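PDB 6TSB: peroxiredoxin from Clostridioides difficile, which hydrolyses chitin through the GH18 domain in this structure and, through its peroxiredoxin part, probably reduces hydroperoxides. Local coordinates for residues G248-S251 with E252-L255; S331-S334 with T335-Q338; L110-T113 with S114-N117; V355-E358 with E359-I363. All coordinates share one frame; numbering follows the deposited sequence.

Along the chain contact 3 comes first, then contacts 1, 2 and 4, and none touches another. Contact 3 starts helix 112-128 on the surface of the GH18 barrel, and contact 1, its centre about 28 Å away, leads from helix 237-246 into strand 254-264. Contacts 2 and 4 lie across the chain's centre from contact 3, their centres about 22 Å apart, at the end of strand 328-332 and on helix 353-361. Contacts 1, 2 and 4 all meet the second subunit. Leu255 of contact 1 and Ser331 and Trp332 of contact 2 join parallel ladders with that subunit, consistent with each chain lending its last barrel strand to the other in a domain-swapped dimer.

Contact 1. Residues G248-S251 with E252-L255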
loop_
_atom_site.group_PDB
_atom_site.type_symbol
_atom_site.label_atom_id
_atom_site.label_comp_id
_atom_site.label_asym_id
_atom_site.label_seq_id
_atom_site.Cartn_x
_atom_site.Cartn_y
_atom_site.Cartn_z
ATOM N N GLY A 248 9.811 -36.779 -0.758
ATOM C CA GLY A 248 9.766 -37.550 0.498
ATOM C C GLY A 248 10.175 -36.748 1.728
ATOM O O GLY A 248 10.309 -37.389 2.787
ATOM N N MET A 249 10.314 -35.413 1.658
ATOM C CA MET A 249 10.568 -34.609 2.907
ATOM C C MET A 249 9.251 -34.362 3.635
ATOM O O MET A 249 8.374 -33.691 3.086
ATOM C CB MET A 249 11.221 -33.240 2.658
ATOM C CG MET A 249 11.571 -32.501 3.975
ATOM S SD MET A 249 12.845 -33.368 4.961
ATOM C CE MET A 249 14.126 -33.443 3.712
ATOM N N PRO A 250 9.082 -34.835 4.890
ATOM C CA PRO A 250 7.874 -34.536 5.657
ATOM C C PRO A 250 7.672 -33.016 5.749
ATOM O O PRO A 250 8.662 -32.250 5.779
ATOM C CB PRO A 250 8.142 -35.093 7.062
ATOM C CG PRO A 250 9.259 -36.087 6.889
ATOM C CD PRO A 250 10.012 -35.687 5.633
ATOM N N SER A 251 6.418 -32.576 5.790
ATOM C CA SER A 251 6.107 -31.135 5.735
ATOM C C SER A 251 6.677 -30.452 7.002
ATOM O O SER A 251 7.282 -29.391 6.838
ATOM C CB SER A 251 4.625 -30.914 5.510
ATOM O OG SER A 251 3.866 -31.405 6.617
ATOM N N GLU A 252 6.496 -31.073 8.175
ATOM C CA GLU A 252 6.840 -30.632 9.554
ATOM C C GLU A 252 8.342 -30.372 9.738
ATOM O O GLU A 252 8.699 -29.950 10.851
ATOM C CB GLU A 252 6.641 -31.719 10.624
ATOM C CG GLU A 252 5.438 -32.611 10.478
ATOM C CD GLU A 252 5.613 -33.835 9.587
ATOM O OE1 GLU A 252 6.079 -34.890 10.100
ATOM O OE2 GLU A 252 5.259 -33.730 8.378
ATOM N N LYS A 253 9.183 -30.838 8.811
ATOM C CA LYS A 253 10.662 -30.736 8.903
ATOM C C LYS A 253 11.106 -29.621 7.960
ATOM O O LYS A 253 12.274 -29.244 8.034
ATOM C CB LYS A 253 11.347 -32.079 8.587
ATOM C CG LYS A 253 11.215 -33.166 9.666
ATOM C CD LYS A 253 12.155 -34.363 9.474
ATOM C CE LYS A 253 12.112 -35.367 10.608
ATOM N NZ LYS A 253 13.019 -36.522 10.366
ATOM N N ILE A 254 10.198 -29.079 7.138
ATOM C CA ILE A 254 10.547 -27.945 6.252
ATOM C C ILE A 254 10.435 -26.620 7.008
ATOM O O ILE A 254 9.334 -26.331 7.510
ATOM C CB ILE A 254 9.684 -27.901 5.003
ATOM C CG1 ILE A 254 9.731 -29.254 4.288
ATOM C CG2 ILE A 254 10.151 -26.712 4.155
ATOM C CD1 ILE A 254 9.307 -29.208 2.844
ATOM N N LEU A 255 11.513 -25.828 7.005
ATOM C CA LEU A 255 11.511 -24.441 7.541
ATOM C C LEU A 255 11.540 -23.497 6.368
ATOM O O LEU A 255 12.469 -23.639 5.536
ATOM C CB LEU A 255 12.742 -24.201 8.404
ATOM C CG LEU A 255 12.795 -24.993 9.700
ATOM C CD1 LEU A 255 13.842 -24.390 10.630
ATOM C CD2 LEU A 255 11.429 -25.045 10.360
#
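The backbone N of Ile254 binds Ser251 O at 2.9 Å and closes a short 3-10 turn just ahead of strand 254-264. One residue earlier the same pattern is looser: Lys253 N reaches Pro250 O in a weak bond of 3.4 Å. Across the turn two apolar side chains meet, Met249 CG lying 3.7 Å from Ile254 CG1. Met249 sends CG away from its own N (chi1 -175°) and then bends at its next two torsions, which brings SD to 4.1 Å from Lys253 CB, the two chains crossing at about a right angle. Glu252 also folds back. Its chain bends about CB-CG (chi2 86°) and lays the carboxylate along the proline, with OE2 3.4 Å from Pro250 CB and 3.1 Å from Ser251 N. The polar ends find partners farther off: Lys253 NZ bonds the carbonyls of Ala196 and Ile199, and Ser251 OG bonds Cys325 O of the second subunit. Gly248 precedes the turn with positive phi in the Schellman motif that ends helix 237-246, so helix end, turn and strand follow in quick succession. The lysine thus serves two carbonyls of a loop that Met249 also touches, and the serine hydroxyl ties the turn to the neighbouring subunit; the chemistry couples entry into a barrel strand with both the adjoining loop and the dimer interface.

Contact 2. Residues S331-S334 with T335-Q338; sequences SWTS and TYDQ
Thr333 CG2 sits squarely over one face of the Tyr336 ring, 3.4 Å from its centroid and only 2° off the normal, a CH-pi contact. Trp332 approaches the same ring obliquely, CD1 being 3.9 Å from Tyr336 CE2, with the two ring planes nearly perpendicular at 86°. What sets these groups in place is a turn of backbone: Tyr336 N bonds Thr333 O at 3.0 Å and Asp337 N bonds Ser334 O at 3.0 Å. In Thr333, OG1 lies anti to the backbone N (chi1 171°), which aims the methyl at the ring while the hydroxyl bonds Tyr41 O of the second subunit. Thr335 OG1 likewise bonds Leu43 O of that subunit. The peptide between Trp332 and Thr333 is cis, as in other GH18 chitinases, where a tryptophan ending the last barrel strand forms the floor of the substrate site; Trp332 probably plays that part in the barrel of the second subunit, where it packs on Tyr207. A bound ether molecule lies about 3 Å from the Tyr336 side chain. Asp337 OD1 and OD2 bond the backbone N of Leu342 and Ala343. The turn therefore links strand 328-332, parallel to a strand of the second subunit, to helix 341-351.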
loop_
_atom_site.group_PDB
_atom_site.type_symbol
_atom_site.label_atom_id
_atom_site.label_comp_id
_atom_site.label_asym_id
_atom_site.label_seq_id
_atom_site.Cartn_x
_atom_site.Cartn_y
_atom_site.Cartn_z
ATOM N N SER A 331 -13.365 17.680 -8.837
ATOM C CA SER A 331 -12.227 17.910 -7.909
ATOM C C SER A 331 -12.129 19.399 -7.623
ATOM O O SER A 331 -12.553 20.210 -8.459
ATOM C CB SER A 331 -10.902 17.434 -8.463
ATOM O OG SER A 331 -10.635 18.023 -9.728
ATOM N N TRP A 332 -11.660 19.675 -6.416
ATOM C CA TRP A 332 -11.113 20.950 -5.920
ATOM C C TRP A 332 -9.643 20.679 -5.616
ATOM O O TRP A 332 -9.374 19.996 -4.633
ATOM C CB TRP A 332 -11.857 21.407 -4.655
ATOM C CG TRP A 332 -11.296 22.695 -4.156
ATOM C CD1 TRP A 332 -10.255 22.887 -3.295
ATOM C CD2 TRP A 332 -11.680 23.995 -4.617
ATOM N NE1 TRP A 332 -10.005 24.224 -3.144
ATOM C CE2 TRP A 332 -10.865 24.926 -3.944
ATOM C CE3 TRP A 332 -12.651 24.451 -5.510
ATOM C CZ2 TRP A 332 -10.990 26.296 -4.148
ATOM C CZ3 TRP A 332 -12.769 25.806 -5.713
ATOM C CH2 TRP A 332 -11.949 26.708 -5.038
ATOM N N THR A 333 -8.691 21.147 -6.438
ATOM C CA THR A 333 -8.865 21.849 -7.701
ATOM C C THR A 333 -7.697 21.429 -8.622
ATOM O O THR A 333 -6.666 21.044 -8.076
ATOM C CB THR A 333 -8.883 23.360 -7.424
ATOM O OG1 THR A 333 -8.834 24.027 -8.688
ATOM C CG2 THR A 333 -7.761 23.816 -6.508
ATOM N N SER A 334 -7.832 21.481 -9.952
ATOM C CA SER A 334 -6.763 21.139 -10.943
ATOM C C SER A 334 -5.389 21.728 -10.567
ATOM O O SER A 334 -4.378 21.045 -10.774
ATOM C CB SER A 334 -7.156 21.600 -12.298
ATOM O OG SER A 334 -7.359 22.994 -12.235
ATOM N N THR A 335 -5.361 22.937 -10.013
ATOM C CA THR A 335 -4.150 23.716 -9.626
ATOM C C THR A 335 -3.318 23.003 -8.561
ATOM O O THR A 335 -2.150 23.393 -8.371
ATOM C CB THR A 335 -4.573 25.090 -9.104
ATOM O OG1 THR A 335 -4.913 25.747 -10.320
ATOM C CG2 THR A 335 -3.519 25.851 -8.322
ATOM N N TYR A 336 -3.890 22.034 -7.851
ATOM C CA TYR A 336 -3.207 21.298 -6.754
ATOM C C TYR A 336 -2.544 20.012 -7.277
ATOM O O TYR A 336 -1.812 19.355 -6.521
ATOM C CB TYR A 336 -4.222 20.984 -5.659
ATOM C CG TYR A 336 -4.783 22.171 -4.918
ATOM C CD1 TYR A 336 -4.305 23.465 -5.093
ATOM C CD2 TYR A 336 -5.774 21.968 -3.973
ATOM C CE1 TYR A 336 -4.815 24.524 -4.354
ATOM C CE2 TYR A 336 -6.309 23.018 -3.249
ATOM C CZ TYR A 336 -5.830 24.301 -3.435
ATOM O OH TYR A 336 -6.380 25.298 -2.680
ATOM N N ASP A 337 -2.788 19.699 -8.549
ATOM C CA ASP A 337 -2.514 18.413 -9.229
ATOM C C ASP A 337 -2.028 18.780 -10.640
ATOM O O ASP A 337 -2.713 18.433 -11.650
ATOM C CB ASP A 337 -3.777 17.531 -9.170
ATOM C CG ASP A 337 -3.738 16.245 -9.994
ATOM O OD1 ASP A 337 -2.842 15.411 -9.751
ATOM O OD2 ASP A 337 -4.602 16.098 -10.892
ATOM N N GLN A 338 -0.894 19.498 -10.703
ATOM C CA GLN A 338 -0.369 20.150 -11.938
ATOM C C GLN A 338 -0.016 19.073 -12.971
ATOM O O GLN A 338 -0.142 19.358 -14.159
ATOM C CB GLN A 338 0.818 21.067 -11.615
ATOM C CG GLN A 338 0.470 22.316 -10.796
ATOM C CD GLN A 338 -0.308 23.398 -11.525
ATOM O OE1 GLN A 338 -0.658 23.282 -12.701
ATOM N NE2 GLN A 338 -0.602 24.481 -10.817
#

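Contact 3. Residues L110-T113 with S114-N117; sequences LTPT and SRYN
The guanidinium of Arg115 lies with one face over the backbone of the preceding turn: Thr111 O is 3.3 Å above its plane, over the centre, and Pro112 N shares that face nearer the rim, 3.4 Å from Arg115 NH2. Leu110 O stands at the edge, close to the plane, and a water joins it to the same group, giving to Leu110 O and accepting from Arg115 NH1, each at 2.9 Å. A bend in the arginine chain (chi3 -60°) turns the group back onto the turn, where NH1 also bonds Ala109 O. Thr111, the N-cap, and Ser114 form a capping box at the start of helix 112-128. Ser114 N bonds Thr111 OG1 at 3.0 Å, and in return Thr111 N bonds Ser114 OG at 2.9 Å, so each side chain takes up the other residue's backbone N-H. The serine hydroxyl has a further partner in Ala108 O, which ties the box to the end of helix 105-109. From here the i to i+4 bonding of the helix takes over: Arg115 N bonds Thr111 O, Tyr116 N bonds Pro112 O, and Asn117 N meets Thr113 O at 2.9 Å. Leu110 and Arg115 rest against helix 154-169 through Asn157 and Leu160.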
loop_
_atom_site.group_PDB
_atom_site.type_symbol
_atom_site.label_atom_id
_atom_site.label_comp_id
_atom_site.label_asym_id
_atom_site.label_seq_id
_atom_site.Cartn_x
_atom_site.Cartn_y
_atom_site.Cartn_z
ATOM N N LEU A 110 33.939 -37.572 0.906
ATOM C CA LEU A 110 34.409 -38.556 -0.124
ATOM C C LEU A 110 34.677 -39.965 0.438
ATOM O O LEU A 110 34.327 -40.921 -0.270
ATOM C CB LEU A 110 35.628 -38.002 -0.859
ATOM C CG LEU A 110 35.969 -38.684 -2.195
ATOM C CD1 LEU A 110 34.729 -39.047 -2.998
ATOM C CD2 LEU A 110 36.884 -37.797 -3.033
ATOM N N THR A 111 35.214 -40.137 1.655
ATOM C CA THR A 111 35.697 -41.463 2.161
ATOM C C THR A 111 35.108 -41.762 3.534
ATOM O O THR A 111 34.621 -40.869 4.197
ATOM C CB THR A 111 37.225 -41.500 2.242
ATOM O OG1 THR A 111 37.636 -40.774 3.401
ATOM C CG2 THR A 111 37.898 -40.885 1.034
ATOM N N PRO A 112 35.152 -43.020 4.022
ATOM C CA PRO A 112 34.788 -43.309 5.415
ATOM C C PRO A 112 35.665 -42.544 6.425
ATOM O O PRO A 112 35.184 -42.276 7.544
ATOM C CB PRO A 112 34.999 -44.830 5.547
ATOM C CG PRO A 112 34.897 -45.336 4.100
ATOM C CD PRO A 112 35.525 -44.235 3.266
ATOM N N THR A 113 36.889 -42.160 6.025
ATOM C CA THR A 113 37.856 -41.477 6.925
ATOM C C THR A 113 37.510 -39.990 7.033
ATOM O O THR A 113 37.223 -39.564 8.133
ATOM C CB THR A 113 39.305 -41.747 6.508
ATOM O OG1 THR A 113 39.464 -43.162 6.633
ATOM C CG2 THR A 113 40.306 -41.037 7.387
ATOM N N SER A 114 37.543 -39.239 5.935
ATOM C CA SER A 114 37.050 -37.842 5.855
ATOM C C SER A 114 35.692 -37.715 6.596
ATOM O O SER A 114 35.544 -36.813 7.418
ATOM C CB SER A 114 36.983 -37.391 4.409
ATOM O OG SER A 114 36.019 -38.141 3.656
ATOM N N ARG A 115 34.747 -38.631 6.378
ATOM C CA ARG A 115 33.375 -38.553 6.953
ATOM C C ARG A 115 33.456 -38.732 8.475
ATOM O O ARG A 115 32.778 -37.984 9.180
ATOM C CB ARG A 115 32.420 -39.565 6.289
ATOM C CG ARG A 115 32.077 -39.219 4.838
ATOM C CD ARG A 115 30.935 -40.020 4.232
ATOM N NE ARG A 115 31.172 -41.462 4.193
ATOM C CZ ARG A 115 31.671 -42.130 3.152
ATOM N NH1 ARG A 115 32.015 -41.506 2.038
ATOM N NH2 ARG A 115 31.868 -43.431 3.242
ATOM N N TYR A 116 34.227 -39.702 8.965
ATOM C CA TYR A 116 34.391 -39.948 10.419
ATOM C C TYR A 116 35.067 -38.716 11.046
ATOM O O TYR A 116 34.646 -38.250 12.090
ATOM C CB TYR A 116 35.188 -41.234 10.662
ATOM C CG TYR A 116 35.295 -41.626 12.119
ATOM C CD1 TYR A 116 34.282 -42.334 12.753
ATOM C CD2 TYR A 116 36.388 -41.249 12.888
ATOM C CE1 TYR A 116 34.362 -42.678 14.097
ATOM C CE2 TYR A 116 36.485 -41.580 14.230
ATOM C CZ TYR A 116 35.468 -42.298 14.842
ATOM O OH TYR A 116 35.560 -42.642 16.163
ATOM N N ASN A 117 36.095 -38.190 10.383
ATOM C CA ASN A 117 36.899 -37.027 10.839
ATOM C C ASN A 117 36.009 -35.782 10.926
ATOM O O ASN A 117 36.031 -35.113 11.959
ATOM C CB ASN A 117 38.077 -36.767 9.908
ATOM C CG ASN A 117 38.965 -35.659 10.421
ATOM O OD1 ASN A 117 39.325 -35.656 11.584
ATOM N ND2 ASN A 117 39.326 -34.723 9.567
HETATM O O HOH W 1 32.002 -42.534 -0.707
#

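Contact 4. Residues V355-E358 with E359-I363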
loop_
_atom_site.group_PDB
_atom_site.type_symbol
_atom_site.label_atom_id
_atom_site.label_comp_id
_atom_site.label_asym_id
_atom_site.label_seq_id
_atom_site.Cartn_x
_atom_site.Cartn_y
_atom_site.Cartn_z
ATOM N N VAL A 355 -9.950 -0.391 -16.703
ATOM C CA VAL A 355 -8.523 -0.013 -16.947
ATOM C C VAL A 355 -7.859 0.398 -15.619
ATOM O O VAL A 355 -6.679 0.032 -15.380
ATOM C CB VAL A 355 -8.425 1.072 -18.036
ATOM C CG1 VAL A 355 -6.991 1.553 -18.242
ATOM C CG2 VAL A 355 -9.028 0.574 -19.351
ATOM N N LEU A 356 -8.598 1.092 -14.759
ATOM C CA LEU A 356 -8.052 1.691 -13.516
ATOM C C LEU A 356 -7.902 0.590 -12.462
ATOM O O LEU A 356 -6.881 0.609 -11.746
ATOM C CB LEU A 356 -8.993 2.810 -13.059
ATOM C CG LEU A 356 -8.801 3.319 -11.633
ATOM C CD1 LEU A 356 -7.391 3.853 -11.410
ATOM C CD2 LEU A 356 -9.822 4.402 -11.309
ATOM N N LYS A 357 -8.886 -0.318 -12.364
ATOM C CA LYS A 357 -8.806 -1.552 -11.529
ATOM C C LYS A 357 -7.544 -2.356 -11.887
ATOM O O LYS A 357 -6.805 -2.666 -10.954
ATOM C CB LYS A 357 -10.045 -2.443 -11.678
ATOM C CG LYS A 357 -10.079 -3.673 -10.764
ATOM C CD LYS A 357 -10.244 -3.359 -9.273
ATOM C CE LYS A 357 -10.109 -4.572 -8.370
ATOM N NZ LYS A 357 -11.409 -5.232 -8.089
ATOM N N GLU A 358 -7.320 -2.698 -13.167
ATOM C CA GLU A 358 -6.080 -3.385 -13.646
ATOM C C GLU A 358 -4.827 -2.661 -13.130
ATOM O O GLU A 358 -3.946 -3.340 -12.578
ATOM C CB GLU A 358 -6.030 -3.466 -15.172
ATOM C CG GLU A 358 -6.257 -4.871 -15.698
ATOM C CD GLU A 358 -6.631 -4.956 -17.168
ATOM O OE1 GLU A 358 -6.508 -3.929 -17.884
ATOM O OE2 GLU A 358 -7.056 -6.049 -17.596
ATOM N N GLU A 359 -4.764 -1.336 -13.288
ATOM C CA GLU A 359 -3.666 -0.467 -12.767
ATOM C C GLU A 359 -3.421 -0.723 -11.270
ATOM O O GLU A 359 -2.251 -0.896 -10.874
ATOM C CB GLU A 359 -4.030 0.996 -12.989
ATOM C CG GLU A 359 -2.870 1.851 -13.450
ATOM C CD GLU A 359 -3.321 3.018 -14.312
ATOM O OE1 GLU A 359 -3.878 2.773 -15.404
ATOM O OE2 GLU A 359 -3.143 4.160 -13.872
ATOM N N LEU A 360 -4.480 -0.740 -10.457
ATOM C CA LEU A 360 -4.381 -0.755 -8.971
ATOM C C LEU A 360 -4.161 -2.191 -8.455
ATOM O O LEU A 360 -3.741 -2.327 -7.270
ATOM C CB LEU A 360 -5.650 -0.145 -8.354
ATOM C CG LEU A 360 -6.024 1.299 -8.732
ATOM C CD1 LEU A 360 -7.330 1.700 -8.066
ATOM C CD2 LEU A 360 -4.952 2.311 -8.365
ATOM N N GLU A 361 -4.463 -3.215 -9.271
ATOM C CA GLU A 361 -4.158 -4.652 -8.974
ATOM C C GLU A 361 -2.636 -4.812 -8.886
ATOM O O GLU A 361 -2.187 -5.694 -8.135
ATOM C CB GLU A 361 -4.731 -5.623 -10.021
ATOM C CG GLU A 361 -6.191 -6.058 -9.820
ATOM C CD GLU A 361 -6.542 -6.856 -8.564
ATOM O OE1 GLU A 361 -5.618 -7.279 -7.831
ATOM O OE2 GLU A 361 -7.751 -7.065 -8.324
ATOM N N GLY A 362 -1.892 -3.964 -9.613
ATOM C CA GLY A 362 -0.420 -3.944 -9.666
ATOM C C GLY A 362 0.194 -2.889 -8.762
ATOM O O GLY A 362 1.286 -2.416 -9.099
ATOM N N ILE A 363 -0.461 -2.525 -7.660
ATOM C CA ILE A 363 0.006 -1.457 -6.715
ATOM C C ILE A 363 -0.404 -1.799 -5.269
ATOM O O ILE A 363 0.432 -1.643 -4.342
ATOM C CB ILE A 363 -0.544 -0.070 -7.119
ATOM C CG1 ILE A 363 -0.101 0.361 -8.524
ATOM C CG2 ILE A 363 -0.163 0.960 -6.061
ATOM C CD1 ILE A 363 -0.778 1.611 -9.046
#
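Helix 353-361, near the C-terminus of the chain, supplies its last turns here, and side chains four residues apart line up along it. Glu359 N bonds Val355 O in the regular way. Leu360 N and Glu361 N bond Leu356 O and Lys357 O, at 3.0 and 2.9 Å, and each adds a weak bond to the carbonyl three residues back, Lys357 O and Glu358 O, consistent with the helix tightening toward 3-10 geometry. On the buried side Leu356 CD1 packs 3.9 Å from Leu360 CG. Both leucines press on Phe315 of helix 311-323, and Leu356 also meets Ile348 of helix 341-351. On another side the bend of Lys357 at chi2 (68°) brings CE to 3.4 Å from Glu361 OE2, while its last torsion leaves NZ 4.1 Å from that oxygen, beyond a salt bridge. Lys357 also makes a cation-pi contact with Phe367 of the second subunit, on which Leu360 packs as well. Glu359 directs its carboxylate elsewhere, to Arg344 of helix 341-351. Glu361 would probably offer the lysine a weak, longer-range attraction, whereas Glu359 OE2 is in a salt bridge with Arg344 NH1 that ties the helix to its own subunit.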